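Long-range contacts in pyruvate kinase (Toxoplasma gondii, PDB 3GG8), which catalyses the transfer of the phosphoryl group of phosphoenolpyruvate to ADP, yielding pyruvate and ATP in the last step of glycolysis: residues 31-36 with 362-367; 146-151 with 175-180. All blocks are in the same frame, centred on the assembly; numbering follows the deposited sequence.

Contact 1 (31-36 with 362-367); sequences EDWTAH and TMARIC
W33 and H36 receive A364 of helix 356-371 between their rings. The alanine methyl CB meets W33 CE3 at 3.6 Å, obliquely to the indole, and H36 CE1 at 3.4 Å; A364 CA stands over a face of the imidazole in a CH-pi contact. One turn further along, C367 CB reaches H36 CB at 4.1 Å. R365 lies alongside the indole and points the same way. Its CG sits over the five-membered ring, 3.7 Å from the centroid; the chain then bends at chi3 and carries NH2 to 3.4 Å from W33 CZ2, above the ring plane and displaced toward the rim. The guanidinium makes an off-centre cation-pi contact with the six-membered ring, its plane turned 65° from the indole rather than stacked flat.

The histidine is fixed from within its own segment. Its CG is held between the backbone N and the carbonyl carbon (chi1 67°), and ND1 gives W33 O, which lies in the imidazole plane, a nearly straight hydrogen bond of 2.6 Å. The weak backbone bond from H36 N to the same oxygen closes the type I turn from W33 to H36, and the ND1 bond reinforces it.

The arrangement belongs to the (beta/alpha)8, or TIM, barrel: the chain just ahead of the first strand, 39-43, packs on 356-371, the long helix after the eighth, 343-346.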
loop_
_atom_site.group_PDB
_atom_site.type_symbol
_atom_site.label_atom_id
_atom_site.label_comp_id
_atom_site.label_asym_id
_atom_site.label_seq_id
_atom_site.Cartn_x
_atom_site.Cartn_y
_atom_site.Cartn_z
ATOM N N GLU C 31 -16.981 -31.537 -13.796
ATOM C CA GLU C 31 -17.529 -30.201 -13.530
ATOM C C GLU C 31 -16.473 -29.160 -13.114
ATOM O O GLU C 31 -16.562 -27.998 -13.501
ATOM C CB GLU C 31 -18.640 -30.288 -12.473
ATOM N N ASP C 32 -15.483 -29.574 -12.325
ATOM C CA ASP C 32 -14.399 -28.669 -11.927
ATOM C C ASP C 32 -13.481 -28.307 -13.107
ATOM O O ASP C 32 -13.473 -27.150 -13.544
ATOM C CB ASP C 32 -13.594 -29.228 -10.739
ATOM C CG ASP C 32 -14.350 -29.145 -9.405
ATOM O OD1 ASP C 32 -15.252 -28.290 -9.255
ATOM O OD2 ASP C 32 -14.019 -29.942 -8.496
ATOM N N TRP C 33 -12.738 -29.284 -13.634
ATOM C CA TRP C 33 -11.717 -28.986 -14.645
ATOM C C TRP C 33 -12.212 -28.445 -15.985
ATOM O O TRP C 33 -11.467 -27.730 -16.654
ATOM C CB TRP C 33 -10.678 -30.110 -14.831
ATOM C CG TRP C 33 -11.182 -31.454 -15.230
ATOM C CD1 TRP C 33 -11.402 -32.523 -14.403
ATOM C CD2 TRP C 33 -11.482 -31.908 -16.558
ATOM N NE1 TRP C 33 -11.841 -33.608 -15.129
ATOM C CE2 TRP C 33 -11.903 -33.257 -16.454
ATOM C CE3 TRP C 33 -11.450 -31.302 -17.827
ATOM C CZ2 TRP C 33 -12.287 -34.013 -17.571
ATOM C CZ3 TRP C 33 -11.836 -32.049 -18.935
ATOM C CH2 TRP C 33 -12.253 -33.387 -18.800
ATOM N N THR C 34 -13.456 -28.741 -16.369
ATOM C CA THR C 34 -14.039 -28.093 -17.574
ATOM C C THR C 34 -14.322 -26.604 -17.395
ATOM O O THR C 34 -14.568 -25.901 -18.372
ATOM C CB THR C 34 -15.323 -28.778 -18.086
ATOM O OG1 THR C 34 -16.276 -28.877 -17.023
ATOM C CG2 THR C 34 -15.008 -30.155 -18.625
ATOM N N ALA C 35 -14.277 -26.117 -16.159
ATOM C CA ALA C 35 -14.531 -24.706 -15.896
ATOM C C ALA C 35 -13.249 -23.864 -15.715
ATOM O O ALA C 35 -13.315 -22.711 -15.257
ATOM C CB ALA C 35 -15.479 -24.540 -14.714
ATOM N N HIS C 36 -12.100 -24.433 -16.098
ATOM C CA HIS C 36 -10.836 -23.680 -16.186
ATOM C C HIS C 36 -10.986 -22.442 -17.091
ATOM O O HIS C 36 -11.799 -22.435 -18.032
ATOM C CB HIS C 36 -9.717 -24.572 -16.716
ATOM C CG HIS C 36 -9.914 -24.992 -18.138
ATOM N ND1 HIS C 36 -10.496 -26.191 -18.484
ATOM C CD2 HIS C 36 -9.638 -24.360 -19.302
ATOM C CE1 HIS C 36 -10.575 -26.275 -19.800
ATOM N NE2 HIS C 36 -10.055 -25.182 -20.320
ATOM N N THR C 362 -6.338 -33.563 -20.568
ATOM C CA THR C 362 -5.179 -33.470 -19.680
ATOM C C THR C 362 -4.727 -32.015 -19.525
ATOM O O THR C 362 -4.456 -31.553 -18.407
ATOM C CB THR C 362 -4.030 -34.388 -20.172
ATOM O OG1 THR C 362 -4.512 -35.733 -20.230
ATOM C CG2 THR C 362 -2.809 -34.320 -19.268
ATOM N N MET C 363 -4.674 -31.290 -20.629
ATOM C CA MET C 363 -4.309 -29.887 -20.561
ATOM C C MET C 363 -5.346 -29.050 -19.836
ATOM O O MET C 363 -4.982 -28.085 -19.184
ATOM C CB MET C 363 -4.033 -29.292 -21.950
ATOM C CG MET C 363 -3.106 -28.070 -21.842
ATOM S SD MET C 363 -2.167 -27.764 -23.333
ATOM C CE MET C 363 -3.523 -27.281 -24.385
ATOM N N ALA C 364 -6.628 -29.389 -19.990
ATOM C CA ALA C 364 -7.721 -28.745 -19.243
ATOM C C ALA C 364 -7.538 -28.977 -17.752
ATOM O O ALA C 364 -7.743 -28.070 -16.950
ATOM C CB ALA C 364 -9.062 -29.286 -19.691
ATOM N N ARG C 365 -7.144 -30.198 -17.390
ATOM C CA ARG C 365 -6.854 -30.551 -15.997
ATOM C C ARG C 365 -5.653 -29.776 -15.460
ATOM O O ARG C 365 -5.722 -29.258 -14.366
ATOM C CB ARG C 365 -6.601 -32.050 -15.845
ATOM C CG ARG C 365 -7.845 -32.916 -15.765
ATOM C CD ARG C 365 -7.463 -34.368 -15.474
ATOM N NE ARG C 365 -7.410 -35.190 -16.689
ATOM C CZ ARG C 365 -8.451 -35.874 -17.179
ATOM N NH1 ARG C 365 -8.313 -36.598 -18.291
ATOM N NH2 ARG C 365 -9.629 -35.842 -16.556
ATOM N N ILE C 366 -4.569 -29.693 -16.235
ATOM C CA ILE C 366 -3.357 -28.969 -15.805
ATOM C C ILE C 366 -3.652 -27.477 -15.675
ATOM O O ILE C 366 -3.166 -26.831 -14.763
ATOM C CB ILE C 366 -2.166 -29.143 -16.766
ATOM C CG1 ILE C 366 -1.719 -30.599 -16.844
ATOM C CG2 ILE C 366 -0.978 -28.282 -16.320
ATOM C CD1 ILE C 366 -0.933 -30.907 -18.121
ATOM N N CYS C 367 -4.467 -26.950 -16.587
ATOM C CA CYS C 367 -4.889 -25.552 -16.516
ATOM C C CYS C 367 -5.650 -25.313 -15.229
ATOM O O CYS C 367 -5.332 -24.389 -14.482
ATOM C CB CYS C 367 -5.754 -25.171 -17.713
ATOM S SG CYS C 367 -4.780 -24.882 -19.217
#

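Contact 2 (146-151 with 175-180); sequences GALPQS and DYVITQ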
loop_
_atom_site.group_PDB
_atom_site.type_symbol
_atom_site.label_atom_id
_atom_site.label_comp_id
_atom_site.label_asym_id
_atom_site.label_seq_id
_atom_site.Cartn_x
_atom_site.Cartn_y
_atom_site.Cartn_z
ATOM N N GLY C 146 20.247 -18.133 -50.079
ATOM C CA GLY C 146 21.279 -17.593 -50.975
ATOM C C GLY C 146 22.119 -16.468 -50.400
ATOM O O GLY C 146 23.268 -16.281 -50.804
ATOM N N ALA C 147 21.533 -15.720 -49.467
ATOM C CA ALA C 147 22.197 -14.610 -48.794
ATOM C C ALA C 147 22.901 -15.021 -47.495
ATOM O O ALA C 147 23.316 -14.162 -46.733
ATOM C CB ALA C 147 21.190 -13.491 -48.511
ATOM N N LEU C 148 23.039 -16.318 -47.235
ATOM C CA LEU C 148 23.796 -16.774 -46.049
ATOM C C LEU C 148 25.168 -16.084 -45.834
ATOM O O LEU C 148 25.458 -15.601 -44.724
ATOM C CB LEU C 148 23.947 -18.306 -46.032
ATOM C CG LEU C 148 24.713 -18.940 -44.866
ATOM C CD1 LEU C 148 23.987 -18.714 -43.530
ATOM C CD2 LEU C 148 24.987 -20.418 -45.116
ATOM N N PRO C 149 26.022 -16.045 -46.874
ATOM C CA PRO C 149 27.372 -15.504 -46.642
ATOM C C PRO C 149 27.385 -13.997 -46.383
ATOM O O PRO C 149 28.374 -13.464 -45.869
ATOM C CB PRO C 149 28.117 -15.829 -47.945
ATOM C CG PRO C 149 27.253 -16.803 -48.683
ATOM C CD PRO C 149 25.849 -16.479 -48.274
ATOM N N GLN C 150 26.284 -13.334 -46.729
ATOM C CA GLN C 150 26.099 -11.905 -46.492
ATOM C C GLN C 150 25.187 -11.623 -45.277
ATOM O O GLN C 150 24.732 -10.497 -45.078
ATOM C CB GLN C 150 25.525 -11.245 -47.755
ATOM C CG GLN C 150 26.512 -11.172 -48.953
ATOM C CD GLN C 150 26.555 -12.456 -49.783
ATOM O OE1 GLN C 150 25.518 -13.020 -50.126
ATOM N NE2 GLN C 150 27.765 -12.906 -50.120
ATOM N N SER C 151 24.921 -12.645 -44.472
ATOM C CA SER C 151 24.069 -12.503 -43.298
ATOM C C SER C 151 24.859 -12.888 -42.056
ATOM O O SER C 151 24.759 -12.268 -40.996
ATOM C CB SER C 151 22.830 -13.399 -43.430
ATOM O OG SER C 151 22.126 -13.132 -44.637
ATOM N N ASP C 175 29.877 -16.917 -51.976
ATOM C CA ASP C 175 28.866 -17.948 -52.217
ATOM C C ASP C 175 29.081 -19.178 -51.337
ATOM O O ASP C 175 28.735 -20.290 -51.723
ATOM C CB ASP C 175 28.886 -18.349 -53.699
ATOM C CG ASP C 175 30.272 -18.801 -54.174
ATOM O OD1 ASP C 175 30.439 -19.027 -55.391
ATOM O OD2 ASP C 175 31.201 -18.932 -53.340
ATOM N N TYR C 176 29.681 -18.971 -50.170
ATOM C CA TYR C 176 30.008 -20.054 -49.241
ATOM C C TYR C 176 30.429 -19.492 -47.891
ATOM O O TYR C 176 30.745 -18.307 -47.754
ATOM C CB TYR C 176 31.141 -20.945 -49.779
ATOM C CG TYR C 176 32.509 -20.297 -49.691
ATOM C CD1 TYR C 176 33.005 -19.542 -50.754
ATOM C CD2 TYR C 176 33.308 -20.425 -48.536
ATOM C CE1 TYR C 176 34.250 -18.933 -50.691
ATOM C CE2 TYR C 176 34.557 -19.810 -48.455
ATOM C CZ TYR C 176 35.020 -19.066 -49.541
ATOM O OH TYR C 176 36.255 -18.451 -49.502
ATOM N N VAL C 177 30.475 -20.391 -46.914
ATOM C CA VAL C 177 30.888 -20.099 -45.554
ATOM C C VAL C 177 31.664 -21.335 -45.084
ATOM O O VAL C 177 31.268 -22.472 -45.373
ATOM C CB VAL C 177 29.633 -19.806 -44.668
ATOM C CG1 VAL C 177 29.909 -19.998 -43.189
ATOM C CG2 VAL C 177 29.105 -18.394 -44.935
ATOM N N ILE C 178 32.800 -21.103 -44.428
ATOM C CA ILE C 178 33.557 -22.171 -43.771
ATOM C C ILE C 178 33.111 -22.211 -42.325
ATOM O O ILE C 178 33.032 -21.185 -41.647
ATOM C CB ILE C 178 35.116 -21.958 -43.843
ATOM C CG1 ILE C 178 35.585 -21.581 -45.262
ATOM C CG2 ILE C 178 35.875 -23.197 -43.345
ATOM C CD1 ILE C 178 35.276 -22.620 -46.348
ATOM N N THR C 179 32.788 -23.392 -41.846
ATOM C CA THR C 179 32.325 -23.506 -40.477
ATOM C C THR C 179 33.105 -24.592 -39.751
ATOM O O THR C 179 33.868 -25.339 -40.367
ATOM C CB THR C 179 30.804 -23.782 -40.384
ATOM O OG1 THR C 179 30.521 -25.124 -40.795
ATOM C CG2 THR C 179 30.006 -22.810 -41.237
ATOM N N GLN C 180 32.910 -24.667 -38.441
ATOM C CA GLN C 180 33.579 -25.662 -37.640
ATOM C C GLN C 180 32.586 -26.295 -36.663
ATOM O O GLN C 180 31.938 -25.590 -35.889
ATOM C CB GLN C 180 34.720 -24.986 -36.902
ATOM C CG GLN C 180 35.792 -25.903 -36.404
ATOM C CD GLN C 180 36.624 -25.217 -35.349
ATOM O OE1 GLN C 180 37.765 -24.823 -35.597
ATOM N NE2 GLN C 180 36.036 -25.028 -34.168
#
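P149 and Y176 bring the backbones together, with their CA atoms 5.9 Å apart. Residues 146-151 form a compact, irregular turn after strand 140-142, bound internally by a backbone hydrogen bond from S151 N to L148 O; residues 176-180 are extended as part of strand 176-181. The turn does not join the sheet as another strand. It lies against the beginning of this one, whose V177 and T179 pair through their backbones with I128 and L126 of the neighbouring strand 125-129.

The proline does most of the touching. Its CG rests 3.6 Å from Y176 N and its CB 3.6 Å from Y176 O, so the ring lies along the backbone of Y176, whose own side chain leaves in the other direction. V177 points back at the turn and uses one branch: CG2, anti to the carbonyl carbon while CG1 is anti to the backbone N (chi1 159°), comes 3.8 Å from P149 CA. The same methyl is 4.4 Å from L148 CG, a looser approach, and L148 also touches I128.

The polar groups of the turn are used within it or with its sequence neighbours and those of the strand. S151 OG donates a 2.6 Å hydrogen bond to A147 O, arriving from above the carbonyl plane, and is also bonded to Y145; Q150 NE2 reaches S174 O just ahead of the strand.

Proline carbons thus lie on the peptide atoms of Y176 and on the V177 methyl, all in van der Waals contact with no hydrogen bond between the segments. The turn's shape is held in part by hydrogen bonds within it.

The two contacts illustrate how one chain builds separate domains. Their centres are 49 Å apart and their nearest atoms about 34 Å, on opposite sides of the chain's centre. Residues 31-36 and 362-367 bracket nearly the whole barrel sequence, and the centre of contact 1 is about 18 Å from the chain centre. Contact 2, its centre about 33 Å from that point, falls between them in sequence, in the small beta domain inserted after the third barrel strand, 97-101. In pyruvate kinases the active site lies in the cleft between barrel and this lid-like domain; contact 1 ties the chain ahead of the first barrel strand to an outer helix, contact 2 a loop to the start of a lid strand.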